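Local coordinates for protein Zn-dependent hydrolase of metallo-beta-lactamase superfamily TM0207 (Thermotoga maritima, PDB 1VJN) that probably hydrolyses a still unidentified substrate with the help of zinc, as a member of the metallo-beta-lactamase superfamily, at residues 28-33 with 49-54; 118-123 with 170-175; 122-127 with 150-155. All blocks are in the same frame, centred on the assembly; numbering follows the deposited sequence.

Contact 1 (28-33 with 49-54)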
loop_
_atom_site.group_PDB
_atom_site.type_symbol
_atom_site.label_atom_id
_atom_site.label_comp_id
_atom_site.label_asym_id
_atom_site.label_seq_id
_atom_site.Cartn_x
_atom_site.Cartn_y
_atom_site.Cartn_z
ATOM N N GLU A 28 -16.971 0.821 0.563
ATOM C CA GLU A 28 -18.147 0.919 -0.318
ATOM C C GLU A 28 -18.820 -0.431 -0.574
ATOM O O GLU A 28 -19.391 -0.618 -1.640
ATOM C CB GLU A 28 -17.772 1.529 -1.683
ATOM C CG GLU A 28 -16.856 2.748 -1.641
ATOM C CD GLU A 28 -17.586 4.017 -1.259
ATOM O OE1 GLU A 28 -18.843 4.022 -1.240
ATOM O OE2 GLU A 28 -16.888 5.012 -0.972
ATOM N N GLY A 29 -18.763 -1.364 0.379
ATOM C CA GLY A 29 -19.227 -2.742 0.147
ATOM C C GLY A 29 -18.430 -3.454 -0.957
ATOM O O GLY A 29 -18.945 -4.352 -1.607
ATOM N N LYS A 30 -17.187 -3.022 -1.210
ATOM C CA LYS A 30 -16.337 -3.659 -2.200
ATOM C C LYS A 30 -15.016 -4.012 -1.552
ATOM O O LYS A 30 -14.682 -3.467 -0.527
ATOM C CB LYS A 30 -16.078 -2.739 -3.395
ATOM C CG LYS A 30 -17.346 -2.336 -4.169
ATOM C CD LYS A 30 -18.158 -3.568 -4.657
ATOM C CE LYS A 30 -19.510 -3.179 -5.308
ATOM N NZ LYS A 30 -20.642 -4.022 -4.800
ATOM N N THR A 31 -14.274 -4.898 -2.195
ATOM C CA THR A 31 -13.006 -5.373 -1.716
ATOM C C THR A 31 -11.976 -5.277 -2.784
ATOM O O THR A 31 -12.158 -5.743 -3.899
ATOM C CB THR A 31 -13.158 -6.861 -1.263
ATOM O OG1 THR A 31 -13.982 -6.915 -0.107
ATOM C CG2 THR A 31 -11.840 -7.447 -0.801
ATOM N N ILE A 32 -10.861 -4.654 -2.436
ATOM C CA ILE A 32 -9.702 -4.562 -3.325
ATOM C C ILE A 32 -8.569 -5.373 -2.705
ATOM O O ILE A 32 -8.329 -5.265 -1.499
ATOM C CB ILE A 32 -9.270 -3.111 -3.443
ATOM C CG1 ILE A 32 -10.392 -2.278 -4.078
ATOM C CG2 ILE A 32 -8.044 -3.004 -4.256
ATOM C CD1 ILE A 32 -10.411 -0.853 -3.649
ATOM N N VAL A 33 -7.916 -6.207 -3.496
ATOM C CA VAL A 33 -6.722 -6.919 -3.058
ATOM C C VAL A 33 -5.503 -6.441 -3.867
ATOM O O VAL A 33 -5.511 -6.420 -5.108
ATOM C CB VAL A 33 -6.892 -8.451 -3.118
ATOM C CG1 VAL A 33 -5.586 -9.172 -2.600
ATOM C CG2 VAL A 33 -8.083 -8.892 -2.291
ATOM N N THR A 49 -12.603 -12.791 -1.005
ATOM C CA THR A 49 -13.420 -12.534 -2.204
ATOM C C THR A 49 -13.314 -11.079 -2.734
ATOM O O THR A 49 -13.822 -10.134 -2.131
ATOM C CB THR A 49 -14.910 -12.844 -1.932
ATOM O OG1 THR A 49 -15.122 -14.259 -1.859
ATOM C CG2 THR A 49 -15.788 -12.439 -3.113
ATOM N N ALA A 50 -12.714 -10.904 -3.903
ATOM C CA ALA A 50 -12.371 -9.590 -4.354
ATOM C C ALA A 50 -13.230 -9.122 -5.529
ATOM O O ALA A 50 -13.618 -9.916 -6.366
ATOM C CB ALA A 50 -10.902 -9.594 -4.734
ATOM N N ASP A 51 -13.444 -7.800 -5.596
ATOM C CA ASP A 51 -13.979 -7.071 -6.759
ATOM C C ASP A 51 -12.871 -6.558 -7.691
ATOM O O ASP A 51 -13.028 -6.465 -8.911
ATOM C CB ASP A 51 -14.773 -5.875 -6.244
ATOM C CG ASP A 51 -15.894 -6.307 -5.316
ATOM O OD1 ASP A 51 -16.809 -6.966 -5.825
ATOM O OD2 ASP A 51 -15.916 -6.100 -4.082
ATOM N N VAL A 52 -11.789 -6.155 -7.073
ATOM C CA VAL A 52 -10.623 -5.686 -7.784
ATOM C C VAL A 52 -9.359 -6.338 -7.226
ATOM O O VAL A 52 -9.197 -6.544 -5.995
ATOM C CB VAL A 52 -10.483 -4.145 -7.713
ATOM C CG1 VAL A 52 -9.234 -3.645 -8.556
ATOM C CG2 VAL A 52 -11.757 -3.503 -8.148
ATOM N N VAL A 53 -8.459 -6.660 -8.151
ATOM C CA VAL A 53 -7.103 -7.013 -7.794
ATOM C C VAL A 53 -6.169 -6.057 -8.510
ATOM O O VAL A 53 -6.243 -5.913 -9.740
ATOM C CB VAL A 53 -6.758 -8.477 -8.175
ATOM C CG1 VAL A 53 -5.289 -8.760 -7.956
ATOM C CG2 VAL A 53 -7.587 -9.459 -7.388
ATOM N N THR A 54 -5.282 -5.397 -7.767
ATOM C CA THR A 54 -4.206 -4.636 -8.437
ATOM C C THR A 54 -2.808 -5.275 -8.315
ATOM O O THR A 54 -2.511 -5.947 -7.331
ATOM C CB THR A 54 -4.131 -3.249 -7.861
ATOM O OG1 THR A 54 -3.817 -3.337 -6.469
ATOM C CG2 THR A 54 -5.494 -2.477 -7.970
#

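Contact 2 (118-123 with 170-175)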
loop_
_atom_site.group_PDB
_atom_site.type_symbol
_atom_site.label_atom_id
_atom_site.label_comp_id
_atom_site.label_asym_id
_atom_site.label_seq_id
_atom_site.Cartn_x
_atom_site.Cartn_y
_atom_site.Cartn_z
ATOM N N VAL A 118 -6.480 6.148 -0.325
ATOM C CA VAL A 118 -5.514 5.166 0.107
ATOM C C VAL A 118 -4.536 4.988 -1.018
ATOM O O VAL A 118 -4.952 4.919 -2.188
ATOM C CB VAL A 118 -6.198 3.820 0.430
ATOM C CG1 VAL A 118 -5.164 2.794 0.925
ATOM C CG2 VAL A 118 -7.308 4.017 1.466
ATOM N N CYS A 119 -3.250 4.924 -0.672
ATOM C CA CYS A 119 -2.154 4.744 -1.643
ATOM C C CYS A 119 -1.240 3.570 -1.322
ATOM O O CYS A 119 -0.594 3.524 -0.292
ATOM C CB CYS A 119 -1.283 6.019 -1.743
ATOM S SG CYS A 119 -0.023 5.984 -3.043
ATOM N N HIS A 120 -1.103 2.673 -2.285
ATOM C CA HIS A 120 -0.163 1.580 -2.183
ATOM C C HIS A 120 0.997 1.904 -3.094
ATOM O O HIS A 120 0.871 1.935 -4.326
ATOM C CB HIS A 120 -0.836 0.306 -2.654
ATOM C CG HIS A 120 -0.037 -0.938 -2.453
ATOM N ND1 HIS A 120 1.087 -1.237 -3.197
ATOM C CD2 HIS A 120 -0.270 -2.014 -1.666
ATOM C CE1 HIS A 120 1.542 -2.420 -2.823
ATOM N NE2 HIS A 120 0.714 -2.931 -1.924
ATOM N N LEU A 121 2.166 2.067 -2.511
ATOM C CA LEU A 121 3.295 2.513 -3.302
ATOM C C LEU A 121 4.082 1.433 -4.061
ATOM O O LEU A 121 5.001 1.764 -4.806
ATOM C CB LEU A 121 4.206 3.345 -2.429
ATOM C CG LEU A 121 3.728 4.789 -2.098
ATOM C CD1 LEU A 121 4.672 5.388 -1.063
ATOM C CD2 LEU A 121 3.611 5.720 -3.326
ATOM N N GLY A 122 3.734 0.167 -3.888
ATOM C CA GLY A 122 4.392 -0.924 -4.585
ATOM C C GLY A 122 5.808 -1.084 -4.013
ATOM O O GLY A 122 6.008 -1.008 -2.822
ATOM N N ASP A 123 6.781 -1.284 -4.902
ATOM C CA ASP A 123 8.189 -1.438 -4.566
ATOM C C ASP A 123 8.947 -0.176 -4.952
ATOM O O ASP A 123 10.030 -0.219 -5.492
ATOM C CB ASP A 123 8.695 -2.633 -5.342
ATOM C CG ASP A 123 8.018 -3.924 -4.888
ATOM O OD1 ASP A 123 7.933 -4.144 -3.670
ATOM O OD2 ASP A 123 7.510 -4.751 -5.646
ATOM N N ILE A 170 1.472 3.197 6.865
ATOM C CA ILE A 170 1.720 1.821 7.183
ATOM C C ILE A 170 2.963 1.377 6.424
ATOM O O ILE A 170 2.938 1.317 5.184
ATOM C CB ILE A 170 0.490 0.938 6.843
ATOM C CG1 ILE A 170 -0.760 1.376 7.637
ATOM C CG2 ILE A 170 0.795 -0.532 7.062
ATOM C CD1 ILE A 170 -2.095 0.981 7.030
ATOM N N PRO A 171 4.064 1.096 7.146
ATOM C CA PRO A 171 5.299 0.613 6.473
ATOM C C PRO A 171 5.157 -0.847 5.982
ATOM O O PRO A 171 4.385 -1.660 6.549
ATOM C CB PRO A 171 6.370 0.671 7.578
ATOM C CG PRO A 171 5.576 0.533 8.901
ATOM C CD PRO A 171 4.227 1.202 8.629
HETATM N N MSE A 172 5.902 -1.194 4.955
HETATM C CA MSE A 172 5.956 -2.589 4.539
HETATM C C MSE A 172 7.336 -2.809 3.979
HETATM O O MSE A 172 8.126 -1.869 3.939
HETATM C CB MSE A 172 4.888 -2.908 3.497
HETATM C CG MSE A 172 4.920 -1.976 2.310
HETATM SE SE MSE A 172 3.380 -2.206 1.037
HETATM C CE MSE A 172 3.984 -0.847 -0.264
ATOM N N HIS A 173 7.620 -4.054 3.586
ATOM C CA HIS A 173 8.852 -4.399 2.854
ATOM C C HIS A 173 10.071 -4.167 3.766
ATOM O O HIS A 173 11.003 -3.486 3.365
ATOM C CB HIS A 173 9.060 -3.535 1.576
ATOM C CG HIS A 173 8.238 -3.934 0.394
ATOM N ND1 HIS A 173 7.264 -3.110 -0.148
ATOM C CD2 HIS A 173 8.283 -5.029 -0.398
ATOM C CE1 HIS A 173 6.726 -3.697 -1.200
ATOM N NE2 HIS A 173 7.316 -4.868 -1.366
ATOM N N TYR A 174 10.036 -4.694 4.992
ATOM C CA TYR A 174 11.126 -4.564 5.946
ATOM C C TYR A 174 11.536 -5.955 6.437
ATOM O O TYR A 174 10.916 -6.929 6.017
ATOM C CB TYR A 174 10.704 -3.646 7.117
ATOM C CG TYR A 174 9.356 -3.914 7.704
ATOM C CD1 TYR A 174 9.193 -4.904 8.622
ATOM C CD2 TYR A 174 8.252 -3.110 7.396
ATOM C CE1 TYR A 174 7.978 -5.163 9.180
ATOM C CE2 TYR A 174 7.036 -3.326 7.996
ATOM C CZ TYR A 174 6.907 -4.376 8.885
ATOM O OH TYR A 174 5.711 -4.678 9.486
ATOM N N LYS A 175 12.575 -6.024 7.296
ATOM C CA LYS A 175 13.103 -7.255 7.841
ATOM C C LYS A 175 12.041 -8.011 8.612
ATOM O O LYS A 175 11.397 -7.430 9.503
ATOM C CB LYS A 175 14.289 -6.997 8.783
ATOM C CG LYS A 175 15.138 -8.190 8.996
ATOM C CD LYS A 175 16.317 -7.931 10.006
ATOM C CE LYS A 175 17.353 -6.930 9.482
ATOM N NZ LYS A 175 18.037 -7.356 8.203
#

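Contact 3 (122-127 with 150-155)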
loop_
_atom_site.group_PDB
_atom_site.type_symbol
_atom_site.label_atom_id
_atom_site.label_comp_id
_atom_site.label_asym_id
_atom_site.label_seq_id
_atom_site.Cartn_x
_atom_site.Cartn_y
_atom_site.Cartn_z
ATOM N N GLY A 122 3.734 0.167 -3.888
ATOM C CA GLY A 122 4.392 -0.924 -4.585
ATOM C C GLY A 122 5.808 -1.084 -4.013
ATOM O O GLY A 122 6.008 -1.008 -2.822
ATOM N N ASP A 123 6.781 -1.284 -4.902
ATOM C CA ASP A 123 8.189 -1.438 -4.566
ATOM C C ASP A 123 8.947 -0.176 -4.952
ATOM O O ASP A 123 10.030 -0.219 -5.492
ATOM C CB ASP A 123 8.695 -2.633 -5.342
ATOM C CG ASP A 123 8.018 -3.924 -4.888
ATOM O OD1 ASP A 123 7.933 -4.144 -3.670
ATOM O OD2 ASP A 123 7.510 -4.751 -5.646
ATOM N N LEU A 124 8.390 0.966 -4.598
ATOM C CA LEU A 124 8.902 2.264 -4.997
ATOM C C LEU A 124 10.350 2.339 -4.644
ATOM O O LEU A 124 10.709 2.082 -3.484
ATOM C CB LEU A 124 8.155 3.374 -4.292
ATOM C CG LEU A 124 8.611 4.809 -4.627
ATOM C CD1 LEU A 124 8.300 5.166 -6.059
ATOM C CD2 LEU A 124 7.908 5.747 -3.716
ATOM N N GLY A 125 11.147 2.723 -5.651
ATOM C CA GLY A 125 12.596 2.651 -5.596
ATOM C C GLY A 125 13.269 3.976 -5.451
ATOM O O GLY A 125 14.501 4.029 -5.287
ATOM N N HIS A 126 12.515 5.066 -5.574
ATOM C CA HIS A 126 13.139 6.410 -5.555
ATOM C C HIS A 126 12.073 7.324 -4.958
ATOM O O HIS A 126 10.893 6.995 -4.930
ATOM C CB HIS A 126 13.519 6.917 -6.978
ATOM C CG HIS A 126 12.344 6.939 -7.916
ATOM N ND1 HIS A 126 11.356 7.896 -7.851
ATOM C CD2 HIS A 126 11.937 6.054 -8.862
ATOM C CE1 HIS A 126 10.422 7.636 -8.749
ATOM N NE2 HIS A 126 10.757 6.528 -9.386
ATOM N N VAL A 127 12.488 8.443 -4.422
ATOM C CA VAL A 127 11.523 9.426 -3.905
ATOM C C VAL A 127 10.655 9.854 -5.084
ATOM O O VAL A 127 11.183 10.055 -6.160
ATOM C CB VAL A 127 12.276 10.625 -3.308
ATOM C CG1 VAL A 127 11.332 11.805 -3.019
ATOM C CG2 VAL A 127 13.035 10.185 -2.028
ATOM N N TYR A 150 16.164 -2.760 -2.130
ATOM C CA TYR A 150 15.268 -3.144 -3.223
ATOM C C TYR A 150 14.161 -2.099 -3.406
ATOM O O TYR A 150 13.483 -2.072 -4.422
ATOM C CB TYR A 150 14.638 -4.498 -2.886
ATOM C CG TYR A 150 15.710 -5.443 -2.465
ATOM C CD1 TYR A 150 16.648 -5.901 -3.388
ATOM C CD2 TYR A 150 15.859 -5.814 -1.126
ATOM C CE1 TYR A 150 17.683 -6.748 -3.000
ATOM C CE2 TYR A 150 16.875 -6.656 -0.728
ATOM C CZ TYR A 150 17.791 -7.121 -1.662
ATOM O OH TYR A 150 18.822 -7.949 -1.260
ATOM N N THR A 151 13.964 -1.280 -2.386
ATOM C CA THR A 151 13.040 -0.157 -2.415
ATOM C C THR A 151 13.713 0.989 -1.724
ATOM O O THR A 151 14.855 0.902 -1.303
ATOM C CB THR A 151 11.725 -0.495 -1.652
ATOM O OG1 THR A 151 11.986 -0.671 -0.241
ATOM C CG2 THR A 151 11.133 -1.851 -2.116
ATOM N N ILE A 152 12.975 2.061 -1.546
ATOM C CA ILE A 152 13.414 3.152 -0.712
ATOM C C ILE A 152 13.602 2.673 0.712
ATOM O O ILE A 152 13.065 1.629 1.108
ATOM C CB ILE A 152 12.424 4.320 -0.755
ATOM C CG1 ILE A 152 10.967 3.872 -0.527
ATOM C CG2 ILE A 152 12.492 5.005 -2.117
ATOM C CD1 ILE A 152 9.971 5.042 -0.342
ATOM N N GLY A 153 14.393 3.442 1.434
ATOM C CA GLY A 153 14.719 3.232 2.816
ATOM C C GLY A 153 13.877 4.145 3.672
ATOM O O GLY A 153 13.005 4.874 3.162
ATOM N N PRO A 154 14.141 4.110 4.975
ATOM C CA PRO A 154 13.344 4.829 5.956
ATOM C C PRO A 154 13.272 6.355 5.789
ATOM O O PRO A 154 12.183 6.912 5.880
ATOM C CB PRO A 154 14.000 4.438 7.305
ATOM C CG PRO A 154 15.312 3.880 6.996
ATOM C CD PRO A 154 15.213 3.329 5.599
ATOM N N LYS A 155 14.407 7.031 5.564
ATOM C CA LYS A 155 14.367 8.454 5.439
ATOM C C LYS A 155 13.660 8.897 4.170
ATOM O O LYS A 155 12.920 9.866 4.178
ATOM C CB LYS A 155 15.772 9.022 5.499
ATOM C CG LYS A 155 16.510 8.679 6.803
ATOM C CD LYS A 155 17.854 9.446 6.915
ATOM C CE LYS A 155 18.375 9.511 8.394
ATOM N NZ LYS A 155 19.553 10.458 8.592
#

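Contact 1 (28-33 with 49-54)
I32 and V52 sit opposite each other where strand 30-33 runs parallel to strand 52-54. The axes approach to 4.7 Å and their directions differ by 20°. V33 N donates to V52 O at 2.8 Å, and T54 N donates to V33 O at 2.9 Å. At the start of the pairing, T31 O takes two donors in a row. V52 N lies 3.2 Å from T31 O, and D51 N shares the same T31 O at 3.0 Å. The D51 side chain binds the backbone N-H of the same threonine. D51 OD2 accepts from T31 N at 2.8 Å, through its anti lone pair. With chi1 at -58°, D51 turns its carboxylate beside its own backbone N, and this carries OD2 across to strand 30-33. K30 crosses the D51 side chain at about a right angle. Its CD methylene packs on OD2, while NZ stays too far from the carboxylate for a salt bridge. Further along, the side chains alternate between two faces. I32 and V52 lie side by side and point the same way, with I32 CG1 4.1 Å from V52 CB. This face meets the second sheet of the sandwich, where F111 lies against I32 and I88 against V52. On the other face, V33 CG2 rests 3.8 Å from A50 CB, and V53 packs on F72. Strand 73-75 takes the far edge through backbone bonds of V53 to R73 and I75. In this superfamily the strand corresponding to 52-54 leads into the metal-binding His-X-His-X-Asp-His motif. Four backbone bonds thus hold the pairing, and the D51 carboxylate holds one more N-H, that of T31. Aliphatic side chains line both faces beyond it.

Contact 2 (118-123 with 170-175)
M172, a selenomethionine, starts with CG between its backbone N and carbonyl carbon (chi1 53°), then runs extended and carries its methyl to the H120 ring. H120 has CG anti to its own N (chi1 -173°), and the two side chains cross at about a right angle. M172 CE stands over one ring face in a CH-pi contact, 4.1 Å from the H120 ring centroid and offset toward the rim. M172 SE approaches more obliquely. The same CE also touches G122 O at 3.3 Å. Both ring nitrogens of H120 are engaged. G122 N donates to H120 ND1 at 3.1 Å, and NE2 bonds to A21 O. Beyond this, the D123 side chain crosses that of H173 at about a right angle, the carboxylate and ring planes 66° apart. D123 OD1 and H173 NE2 are modelled very close with a poor angle, so a direct bond between them is doubtful. D123 also touches H57. In metallo-beta-lactamase relatives an aspartate and histidines placed like these bind zinc. D123 and H173 therefore offer polar groups at a probable metal site, while the neighbouring H120 ring is held at both nitrogens, with a methyl over one face.

Contact 3 (122-127 with 150-155)
L124 O accepts from I152 N at 3.0 Å, where the touching parts, 123-127 and 150-152, run 37° apart. This is the one hydrogen bond between 122-127 and 150-155; the rest is van der Waals packing. T151 lies alongside the same carbonyl, with its CB 3.3 Å from L124 O. Its methyl CG2 packs on the backbone of D123, 3.9 Å from D123 CA. T151 OG1 turns back on its own segment and donates to I152 O at 2.9 Å. I152 carries most of the apolar contact with two separate branches. Its CG1 lies between the backbone N and the carbonyl carbon (chi1 49°), which brings CG1 beside L124 O and directs CD1 to the leucine. There I152 CD1 meets L124 CD2 at 4.0 Å. The other branch, CG2, presses on the main chain at G125 and H126, 3.5 Å from H126 N. In the fold, 122-127 is the loop that leaves strand 116-120 for helix 130-136. The loop residues 150-153 lead into helix 154-163. These helices flank the eight-stranded sheet, as expected in the alpha-beta-beta-alpha sandwich of the superfamily. G153 is the N-cap of helix 154-163, and its N-H bonds to the side chain of E156. I152 reaches V144 and P145 of strand 141-145 and A157 of the helix, so it fills the corner between sheet and helix. V127 leans on the same helix at E156, E159 and L163. The imidazole of H126 is fixed from both nitrogens. H126 ND1 donates to V127 O at 2.7 Å, nearly straight at 175°, although it comes from above the carbonyl plane. NE2 bonds to T93 O, and L124 CD1 sits over one face of the ring.

How the contacts relate
Contacts 2 and 3 overlap at G122 and D123, just after strand 116-120 gives way to a loop, and their centres lie 9 Å apart. Contact 2 is at strand ends of the eight-stranded sheet. Contact 1 belongs to the six-stranded sheet, 18 Å from contact 2 and 26 Å from contact 3 between centres. Contact 2 is buried near the middle of the chain; contacts 1 and 3 are partly buried and lie on opposite sides of its centre. Contact 1 is regular strand pairing, with four backbone bonds and one to a carboxylate. Contact 2 relies on side chains at the probable metal site. Contact 3 joins loops through one backbone bond and aliphatic packing, next to a helix start.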